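Side-chain contacts in epimerase family protein SDR39U1 (Homo sapiens, PDB 4B4O), which probably acts as an NADP-dependent oxidoreductase of the short-chain dehydrogenase/reductase family, and holds NADPH in this crystal: residues D130-S133 against N134-T137; G169-L172 against L173-L177; L202-A205 against L206-H210. The protein carries 3 engineered substitutions. All blocks are in the same frame, centred on the assembly; numbering follows the deposited sequence.

Contact 1 of 3, residues D130-S133 against N134-T137; sequences DFFS and NLVT
D130 and N134 meet at the start of helix 131-143, where the carbonyl of D130 accepts the N-H of N134 in a nearly straight bond (N134 N to D130 O 3.0 Å, 169° at the hydrogen). D130 is the N-cap, and with S133 it forms a capping box, a classic answer to the amides that a helix start leaves without carbonyl partners. A chi1 of 71° turns the carboxylate back over the first turn, where OD1 of D130 accepts the N-H of S133 (N to OD1 2.7 Å), nearly in line with its own C-O bond. The negative carboxylate there probably also suits the helix dipole. F131 gives its backbone O to N of L135 at 2.8 Å, while its ring atom CD2 stands over the centre of one face of the F132 ring. F132 bonds through O to N of V136, and its ring edge meets a methyl of L135, CD1 of F132 lying 4.3 Å from CD2 of L135. S133 completes the box by taking the N-H of D130 on OG (2.9 Å), and its carbonyl continues the helix to N of T137. Around this first turn, F131 and F132 both meet W70; L135 leans on L79 and the NADP(+)-binding R82 of helix 72-95, and F132 reaches R257 and M260 of helix 255-262.

Contact 2 of 3, residues G169-L172 against L173-L177; sequences GHML and LPFRL
M171 and F175, one turn apart near the end of helix 166-176, meet through both backbone and side chain. Two backbone hydrogen bonds carry the helix across this junction: N of F175 to O of M171 (3.0 Å, 166° at the hydrogen), and N of R176 to O of L172 (2.9 Å). The turn before them is interrupted. P174 has no N-H to offer, and its ring carbon CD instead lies 3.5 Å from O of H170, part of a kink in which N of L173 is likewise unbonded to the preceding turn. With an alanine here, the pyrrolidine carbons that abut the H170 and M171 carbonyls would be gone, and the kinked turn would probably be less firmly fixed. Apolar contact comes from CB of M171, 4.1 Å from CD1 of F175. With CG beside the backbone N (chi1 -80°) and a bend at chi3, this selenomethionine makes an oblique Met-aromatic contact, SE 5.5 Å from the F175 ring centroid, while O of M171 lies at the ring's edge. CG of L172 approaches CD of R176 at 4.3 Å. The apolar side faces helix 225-236, where M171 touches F228 and F175 meets F232. Chemically, proline carbons border both carbonyls, yet O of M171 still receives N of F175; the bonds missing at 173 and 174 kink the helix, and those of 175 and 176 resume it.

Contact 3 of 3, residues L202-A205 against L206-H210; sequences LTHA and LEANH
The last turn of helix 195-207, one of the helices that pack on the parallel sheet of this Rossmann-type fold, ends with a methyl laid over an imidazole face. Its final backbone bond runs from N of A208 to O of H204 (2.9 Å), and N of E207 adds a weak bond to the same oxygen at 3.3 Å. A208 is the first residue to leave helical conformation, and its methyl lies over one face of the H204 imidazole, displaced toward the rim. The CB of A208 is 4.0 Å from the centroid of the H204 ring and 20° off its normal, a CH-pi contact. H204 can offer that face because CG is anti to the backbone N (chi1 -170°), which carries the ring toward the helix end.

Two residues earlier, N of L206 bonds to O of L202 at 3.0 Å, and both leucines turn to the sheet, touching V104 of strand 102-108. T203 and E207 run side by side and point the same way, with CG2 of T203 3.5 Å from OE2 of E207. The methyl flanks an extended acid whose charge is met elsewhere: OE1 by a salt bridge to R23, OE2 by a hydrogen bond from H25. The OG1 of T203 bonds back to the carbonyl of A199, and the T203 side chain also packs on L16, L19 and L20 of helix 11-22.

Beyond the helix, H210 folds back toward H204. Their rings meet obliquely, the planes at 71°, and the carbonyl of T275 accepts a hydrogen bond from each imidazole, a shared acceptor that is consistent with NE2 of H204 lying 4.2 Å from NE2 of H210.

Overall arrangement
Followed from the N terminus, the three contacts come strictly in series, and none nests in or crosses another. Each closes little more than a turn: contact 1 at the start of helix 131-143, contact 2 at the end of helix 166-176, contact 3 at the end of helix 195-207 and into the loop after it. Strand 151-161 lies between the first two helices, and strand 192-194 between the second and third, so all belong to the alternating Rossmann-type portion. Contact 1 sits nearest the cofactor, against helix 72-95; contact 2 joins that portion to helix 225-236; contact 3 packs helix 195-207 on helix 11-22 and the sheet within it. Contacts 2 and 3, their centres about 34 Å apart, occupy opposite sides of the chain's centre.

Contact 1 of 3, residues D130-S133 against N134-T137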
ATOM      1  N   ASP A 130       6.347 -13.606 -10.993  1.00 24.30           N
ATOM      2  CA  ASP A 130       5.739 -12.708 -11.965  1.00 24.77           C
ATOM      3  C   ASP A 130       6.339 -11.317 -11.792  1.00 24.18           C
ATOM      4  O   ASP A 130       7.169 -11.089 -10.919  1.00 23.42           O
ATOM      5  CB  ASP A 130       4.198 -12.696 -11.854  1.00 24.07           C
ATOM      6  CG  ASP A 130       3.674 -11.986 -10.583  1.00 22.01           C
ATOM      7  OD1 ASP A 130       4.438 -11.397  -9.798  1.00 21.07           O
ATOM      8  OD2 ASP A 130       2.444 -12.050 -10.338  1.00 21.48           O
ATOM      9  N   PHE A 131       5.888 -10.383 -12.601  1.00 24.69           N
ATOM     10  CA  PHE A 131       6.448  -9.057 -12.566  1.00 24.46           C
ATOM     11  C   PHE A 131       6.320  -8.349 -11.206  1.00 22.46           C
ATOM     12  O   PHE A 131       7.274  -7.731 -10.711  1.00 22.18           O
ATOM     13  CB  PHE A 131       5.793  -8.196 -13.641  1.00 25.50           C
ATOM     14  CG  PHE A 131       6.235  -6.764 -13.601  1.00 25.36           C
ATOM     15  CD1 PHE A 131       7.349  -6.363 -14.302  1.00 26.84           C
ATOM     16  CD2 PHE A 131       5.550  -5.840 -12.850  1.00 23.93           C
ATOM     17  CE1 PHE A 131       7.764  -5.056 -14.267  1.00 26.88           C
ATOM     18  CE2 PHE A 131       5.964  -4.535 -12.803  1.00 23.95           C
ATOM     19  CZ  PHE A 131       7.071  -4.142 -13.516  1.00 25.42           C
ATOM     20  N   PHE A 132       5.129  -8.410 -10.620  1.00 21.29           N
ATOM     21  CA  PHE A 132       4.865  -7.681  -9.373  1.00 19.62           C
ATOM     22  C   PHE A 132       5.526  -8.309  -8.148  1.00 18.74           C
ATOM     23  O   PHE A 132       5.931  -7.605  -7.235  1.00 17.91           O
ATOM     24  CB  PHE A 132       3.362  -7.525  -9.172  1.00 18.96           C
ATOM     25  CG  PHE A 132       2.721  -6.695 -10.221  1.00 19.92           C
ATOM     26  CD1 PHE A 132       2.932  -5.318 -10.249  1.00 19.88           C
ATOM     27  CD2 PHE A 132       1.951  -7.275 -11.208  1.00 21.13           C
ATOM     28  CE1 PHE A 132       2.380  -4.538 -11.240  1.00 21.05           C
ATOM     29  CE2 PHE A 132       1.378  -6.500 -12.211  1.00 22.36           C
ATOM     30  CZ  PHE A 132       1.606  -5.125 -12.231  1.00 22.33           C
ATOM     31  N   SER A 133       5.641  -9.632  -8.138  1.00 19.15           N
ATOM     32  CA  SER A 133       6.368 -10.304  -7.068  1.00 18.75           C
ATOM     33  C   SER A 133       7.864  -9.971  -7.167  1.00 19.56           C
ATOM     34  O   SER A 133       8.478  -9.618  -6.163  1.00 19.03           O
ATOM     35  CB  SER A 133       6.113 -11.819  -7.095  1.00 19.28           C
ATOM     36  OG  SER A 133       6.343 -12.377  -8.370  1.00 20.82           O
ATOM     37  N   ASN A 134       8.438 -10.053  -8.370  1.00 21.04           N
ATOM     38  CA  ASN A 134       9.810  -9.606  -8.587  1.00 22.06           C
ATOM     39  C   ASN A 134       9.989  -8.135  -8.212  1.00 21.39           C
ATOM     40  O   ASN A 134      11.018  -7.748  -7.658  1.00 21.62           O
ATOM     41  CB  ASN A 134      10.261  -9.833 -10.040  1.00 23.98           C
ATOM     42  CG  ASN A 134      10.646 -11.292 -10.305  1.00 25.18           C
ATOM     43  OD1 ASN A 134      11.433 -11.865  -9.546  1.00 25.33           O
ATOM     44  ND2 ASN A 134      10.101 -11.908 -11.376  1.00 26.26           N
ATOM     45  N   LEU A 135       8.997  -7.312  -8.524  1.00 20.76           N
ATOM     46  CA  LEU A 135       9.061  -5.908  -8.132  1.00 20.20           C
ATOM     47  C   LEU A 135       9.275  -5.806  -6.612  1.00 19.02           C
ATOM     48  O   LEU A 135      10.199  -5.171  -6.161  1.00 19.29           O
ATOM     49  CB  LEU A 135       7.792  -5.141  -8.573  1.00 19.76           C
ATOM     50  CG  LEU A 135       7.590  -3.685  -8.084  1.00 19.14           C
ATOM     51  CD1 LEU A 135       8.485  -2.672  -8.777  1.00 20.38           C
ATOM     52  CD2 LEU A 135       6.133  -3.277  -8.226  1.00 18.60           C
ATOM     53  N   VAL A 136       8.431  -6.462  -5.839  1.00 17.95           N
ATOM     54  CA  VAL A 136       8.487  -6.341  -4.395  1.00 17.00           C
ATOM     55  C   VAL A 136       9.860  -6.767  -3.906  1.00 17.81           C
ATOM     56  O   VAL A 136      10.431  -6.109  -3.054  1.00 17.73           O
ATOM     57  CB  VAL A 136       7.316  -7.091  -3.682  1.00 15.99           C
ATOM     58  CG1 VAL A 136       7.507  -7.099  -2.174  1.00 15.40           C
ATOM     59  CG2 VAL A 136       5.959  -6.464  -4.040  1.00 15.37           C
ATOM     60  N   THR A 137      10.416  -7.849  -4.448  1.00 18.82           N
ATOM     61  CA  THR A 137      11.764  -8.302  -4.017  1.00 19.92           C
ATOM     62  C   THR A 137      12.806  -7.201  -4.205  1.00 20.76           C
ATOM     63  O   THR A 137      13.527  -6.846  -3.287  1.00 20.99           O
ATOM     64  CB  THR A 137      12.225  -9.606  -4.748  1.00 21.23           C
ATOM     65  OG1 THR A 137      11.347 -10.679  -4.418  1.00 20.63           O
ATOM     66  CG2 THR A 137      13.639 -10.010  -4.358  1.00 22.68           C
TER

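Contact 2 of 3, residues G169-L172 against L173-L177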
ATOM      1  N   GLY A 169     -11.632   5.387  -5.517  1.00 17.02           N
ATOM      2  CA  GLY A 169     -11.759   6.420  -6.526  1.00 18.36           C
ATOM      3  C   GLY A 169     -12.372   5.893  -7.818  1.00 18.63           C
ATOM      4  O   GLY A 169     -13.178   6.567  -8.422  1.00 19.49           O
ATOM      5  N   HIS A 170     -11.975   4.699  -8.247  1.00 18.06           N
ATOM      6  CA  HIS A 170     -12.502   4.087  -9.463  1.00 18.44           C
ATOM      7  C   HIS A 170     -13.811   3.352  -9.299  1.00 17.70           C
ATOM      8  O   HIS A 170     -14.593   3.242 -10.262  1.00 18.29           O
ATOM      9  CB  HIS A 170     -11.481   3.112 -10.042  1.00 18.45           C
ATOM     10  CG  HIS A 170     -10.216   3.779 -10.527  1.00 19.53           C
ATOM     11  ND1 HIS A 170     -10.211   4.684 -11.567  1.00 21.09           N
ATOM     12  CD2 HIS A 170      -8.890   3.640 -10.102  1.00 19.39           C
ATOM     13  CE1 HIS A 170      -8.949   5.117 -11.773  1.00 21.94           C
ATOM     14  NE2 HIS A 170      -8.131   4.477 -10.867  1.00 20.84           N
HETATM   15  N   MSE A 171     -14.068   2.827  -8.102  1.00 16.56           N
HETATM   16  CA  MSE A 171     -15.197   1.915  -7.891  1.00 15.88           C
HETATM   17  C   MSE A 171     -16.441   2.576  -7.352  1.00 15.92           C
HETATM   18  O   MSE A 171     -17.546   2.070  -7.529  1.00 15.78           O
HETATM   19  CB  MSE A 171     -14.785   0.843  -6.888  1.00 14.83           C
HETATM   20  CG  MSE A 171     -13.948  -0.270  -7.526  1.00 14.80           C
HETATM   21 SE   MSE A 171     -13.583  -1.710  -6.210  0.75 13.67          SE
HETATM   22  CE  MSE A 171     -12.351  -0.634  -5.097  1.00 13.49           C
ATOM     23  N   LEU A 172     -16.293   3.723  -6.705  1.00 16.26           N
ATOM     24  CA  LEU A 172     -17.339   4.241  -5.840  1.00 16.25           C
ATOM     25  C   LEU A 172     -18.534   4.741  -6.627  1.00 17.03           C
ATOM     26  O   LEU A 172     -19.673   4.416  -6.283  1.00 16.79           O
ATOM     27  CB  LEU A 172     -16.769   5.352  -4.968  1.00 16.67           C
ATOM     28  CG  LEU A 172     -17.512   5.888  -3.741  1.00 16.78           C
ATOM     29  CD1 LEU A 172     -17.962   4.746  -2.845  1.00 15.77           C
ATOM     30  CD2 LEU A 172     -16.578   6.872  -3.003  1.00 17.34           C
ATOM     31  N   LEU A 173     -18.296   5.495  -7.700  1.00 18.10           N
ATOM     32  CA  LEU A 173     -19.411   6.017  -8.501  1.00 19.03           C
ATOM     33  C   LEU A 173     -20.185   4.892  -9.212  1.00 18.67           C
ATOM     34  O   LEU A 173     -21.405   4.860  -9.134  1.00 18.74           O
ATOM     35  CB  LEU A 173     -18.960   7.093  -9.479  1.00 20.50           C
ATOM     36  CG  LEU A 173     -20.068   7.766 -10.306  1.00 21.73           C
ATOM     37  CD1 LEU A 173     -21.240   8.351  -9.500  1.00 21.87           C
ATOM     38  CD2 LEU A 173     -19.448   8.832 -11.187  1.00 23.37           C
ATOM     39  N   PRO A 174     -19.486   3.950  -9.867  1.00 18.39           N
ATOM     40  CA  PRO A 174     -20.225   2.863 -10.492  1.00 18.22           C
ATOM     41  C   PRO A 174     -21.044   2.045  -9.500  1.00 17.21           C
ATOM     42  O   PRO A 174     -22.208   1.750  -9.761  1.00 17.39           O
ATOM     43  CB  PRO A 174     -19.116   2.007 -11.123  1.00 18.17           C
ATOM     44  CG  PRO A 174     -18.025   2.970 -11.406  1.00 18.89           C
ATOM     45  CD  PRO A 174     -18.067   3.948 -10.273  1.00 18.62           C
ATOM     46  N   PHE A 175     -20.446   1.680  -8.378  1.00 16.30           N
ATOM     47  CA  PHE A 175     -21.182   0.950  -7.363  1.00 15.56           C
ATOM     48  C   PHE A 175     -22.404   1.734  -6.889  1.00 15.94           C
ATOM     49  O   PHE A 175     -23.504   1.170  -6.785  1.00 15.89           O
ATOM     50  CB  PHE A 175     -20.292   0.585  -6.171  1.00 14.76           C
ATOM     51  CG  PHE A 175     -19.649  -0.753  -6.289  1.00 14.25           C
ATOM     52  CD1 PHE A 175     -18.516  -0.940  -7.070  1.00 14.42           C
ATOM     53  CD2 PHE A 175     -20.189  -1.857  -5.622  1.00 13.79           C
ATOM     54  CE1 PHE A 175     -17.926  -2.194  -7.186  1.00 14.13           C
ATOM     55  CE2 PHE A 175     -19.597  -3.119  -5.735  1.00 13.53           C
ATOM     56  CZ  PHE A 175     -18.474  -3.282  -6.529  1.00 13.70           C
ATOM     57  N   ARG A 176     -22.223   3.026  -6.636  1.00 16.48           N
ATOM     58  CA  ARG A 176     -23.333   3.881  -6.248  1.00 17.10           C
ATOM     59  C   ARG A 176     -24.453   3.931  -7.266  1.00 17.80           C
ATOM     60  O   ARG A 176     -25.589   4.203  -6.909  1.00 18.15           O
ATOM     61  CB  ARG A 176     -22.843   5.294  -5.958  1.00 17.87           C
ATOM     62  CG  ARG A 176     -22.185   5.411  -4.600  1.00 17.42           C
ATOM     63  CD  ARG A 176     -21.623   6.803  -4.365  1.00 18.36           C
ATOM     64  NE  ARG A 176     -22.690   7.778  -4.178  1.00 19.45           N
ATOM     65  CZ  ARG A 176     -22.519   9.104  -4.192  1.00 20.71           C
ATOM     66  NH1 ARG A 176     -21.304   9.613  -4.401  1.00 21.02           N
ATOM     67  NH2 ARG A 176     -23.555   9.937  -4.012  1.00 21.84           N
ATOM     68  N   LEU A 177     -24.135   3.676  -8.527  1.00 18.12           N
ATOM     69  CA  LEU A 177     -25.117   3.725  -9.593  1.00 18.94           C
ATOM     70  C   LEU A 177     -25.706   2.367  -9.929  1.00 18.51           C
ATOM     71  O   LEU A 177     -26.463   2.228 -10.891  1.00 19.21           O
ATOM     72  CB  LEU A 177     -24.489   4.361 -10.845  1.00 19.98           C
ATOM     73  CG  LEU A 177     -24.283   5.889 -10.815  1.00 21.02           C
ATOM     74  CD1 LEU A 177     -23.441   6.305 -12.002  1.00 22.05           C
ATOM     75  CD2 LEU A 177     -25.591   6.661 -10.809  1.00 21.92           C
TER

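Contact 3 of 3, residues L202-A205 against L206-H210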
ATOM      1  N   LEU A 202       1.558   1.813  10.024  1.00 16.36           N
ATOM      2  CA  LEU A 202       2.745   2.577   9.696  1.00 16.96           C
ATOM      3  C   LEU A 202       3.176   3.447  10.875  1.00 18.13           C
ATOM      4  O   LEU A 202       4.348   3.512  11.214  1.00 18.66           O
ATOM      5  CB  LEU A 202       2.489   3.449   8.463  1.00 17.03           C
ATOM      6  CG  LEU A 202       2.335   2.727   7.133  1.00 16.19           C
ATOM      7  CD1 LEU A 202       1.805   3.703   6.095  1.00 16.48           C
ATOM      8  CD2 LEU A 202       3.639   2.075   6.741  1.00 16.17           C
ATOM      9  N   THR A 203       2.216   4.119  11.491  1.00 18.66           N
ATOM     10  CA  THR A 203       2.488   4.946  12.654  1.00 19.99           C
ATOM     11  C   THR A 203       3.016   4.125  13.819  1.00 20.24           C
ATOM     12  O   THR A 203       3.909   4.556  14.533  1.00 21.25           O
ATOM     13  CB  THR A 203       1.230   5.703  13.066  1.00 20.62           C
ATOM     14  OG1 THR A 203       0.863   6.575  11.998  1.00 20.64           O
ATOM     15  CG2 THR A 203       1.472   6.546  14.313  1.00 22.26           C
ATOM     16  N   HIS A 204       2.431   2.964  14.032  1.00 19.48           N
ATOM     17  CA  HIS A 204       2.882   2.099  15.083  1.00 19.81           C
ATOM     18  C   HIS A 204       4.302   1.649  14.813  1.00 19.66           C
ATOM     19  O   HIS A 204       5.108   1.530  15.746  1.00 20.49           O
ATOM     20  CB  HIS A 204       1.919   0.924  15.209  1.00 19.13           C
ATOM     21  CG  HIS A 204       2.145   0.086  16.427  1.00 19.80           C
ATOM     22  ND1 HIS A 204       2.073   0.585  17.649  1.00 21.14           N
ATOM     23  CD2 HIS A 204       2.447  -1.261  16.568  1.00 19.47           C
ATOM     24  CE1 HIS A 204       2.316  -0.382  18.539  1.00 21.65           C
ATOM     25  NE2 HIS A 204       2.537  -1.516  17.870  1.00 20.61           N
ATOM     26  N   ALA A 205       4.620   1.363  13.548  1.00 18.73           N
ATOM     27  CA  ALA A 205       5.979   0.960  13.167  1.00 18.68           C
ATOM     28  C   ALA A 205       6.966   2.083  13.481  1.00 19.78           C
ATOM     29  O   ALA A 205       8.032   1.862  14.038  1.00 20.35           O
ATOM     30  CB  ALA A 205       6.054   0.592  11.695  1.00 17.76           C
ATOM     31  N   LEU A 206       6.564   3.312  13.164  1.00 20.22           N
ATOM     32  CA  LEU A 206       7.397   4.477  13.441  1.00 21.49           C
ATOM     33  C   LEU A 206       7.582   4.728  14.942  1.00 22.70           C
ATOM     34  O   LEU A 206       8.639   5.103  15.356  1.00 23.64           O
ATOM     35  CB  LEU A 206       6.828   5.721  12.745  1.00 21.90           C
ATOM     36  CG  LEU A 206       6.854   5.709  11.218  1.00 21.16           C
ATOM     37  CD1 LEU A 206       6.007   6.812  10.591  1.00 21.57           C
ATOM     38  CD2 LEU A 206       8.278   5.875  10.748  1.00 21.68           C
ATOM     39  N   GLU A 207       6.557   4.522  15.753  1.00 22.81           N
ATOM     40  CA  GLU A 207       6.615   4.901  17.168  1.00 24.27           C
ATOM     41  C   GLU A 207       7.208   3.813  18.049  1.00 24.39           C
ATOM     42  O   GLU A 207       7.997   4.092  18.932  1.00 25.64           O
ATOM     43  CB  GLU A 207       5.220   5.224  17.690  1.00 24.66           C
ATOM     44  CG  GLU A 207       4.615   6.486  17.100  1.00 25.07           C
ATOM     45  CD  GLU A 207       3.213   6.779  17.621  1.00 25.57           C
ATOM     46  OE1 GLU A 207       2.637   5.940  18.325  1.00 25.43           O
ATOM     47  OE2 GLU A 207       2.685   7.873  17.362  1.00 26.30           O
ATOM     48  N   ALA A 208       6.782   2.569  17.838  1.00 23.26           N
ATOM     49  CA  ALA A 208       7.095   1.470  18.735  1.00 23.55           C
ATOM     50  C   ALA A 208       8.439   0.871  18.346  1.00 23.24           C
ATOM     51  O   ALA A 208       8.596   0.330  17.253  1.00 22.08           O
ATOM     52  CB  ALA A 208       5.984   0.432  18.649  1.00 22.69           C
ATOM     53  N   ASN A 209       9.409   0.927  19.244  1.00 24.41           N
ATOM     54  CA  ASN A 209      10.753   0.510  18.869  1.00 24.30           C
ATOM     55  C   ASN A 209      11.041  -1.012  18.985  1.00 23.88           C
ATOM     56  O   ASN A 209      12.168  -1.427  18.772  1.00 23.97           O
ATOM     57  CB  ASN A 209      11.823   1.352  19.598  1.00 25.79           C
ATOM     58  CG  ASN A 209      11.947   1.001  21.052  1.00 27.11           C
ATOM     59  OD1 ASN A 209      11.289   0.065  21.530  1.00 26.95           O
ATOM     60  ND2 ASN A 209      12.798   1.741  21.776  1.00 28.59           N
ATOM     61  N   HIS A 210      10.030  -1.819  19.285  1.00 23.55           N
ATOM     62  CA  HIS A 210      10.150  -3.279  19.201  1.00 23.16           C
ATOM     63  C   HIS A 210       9.748  -3.822  17.839  1.00 21.72           C
ATOM     64  O   HIS A 210       9.908  -5.026  17.562  1.00 21.43           O
ATOM     65  CB  HIS A 210       9.319  -3.959  20.291  1.00 23.87           C
ATOM     66  CG  HIS A 210       7.834  -3.701  20.191  1.00 23.42           C
ATOM     67  ND1 HIS A 210       7.206  -2.738  20.913  1.00 24.24           N
ATOM     68  CD2 HIS A 210       6.850  -4.321  19.433  1.00 22.33           C
ATOM     69  CE1 HIS A 210       5.892  -2.736  20.621  1.00 23.67           C
ATOM     70  NE2 HIS A 210       5.671  -3.699  19.710  1.00 22.46           N
TER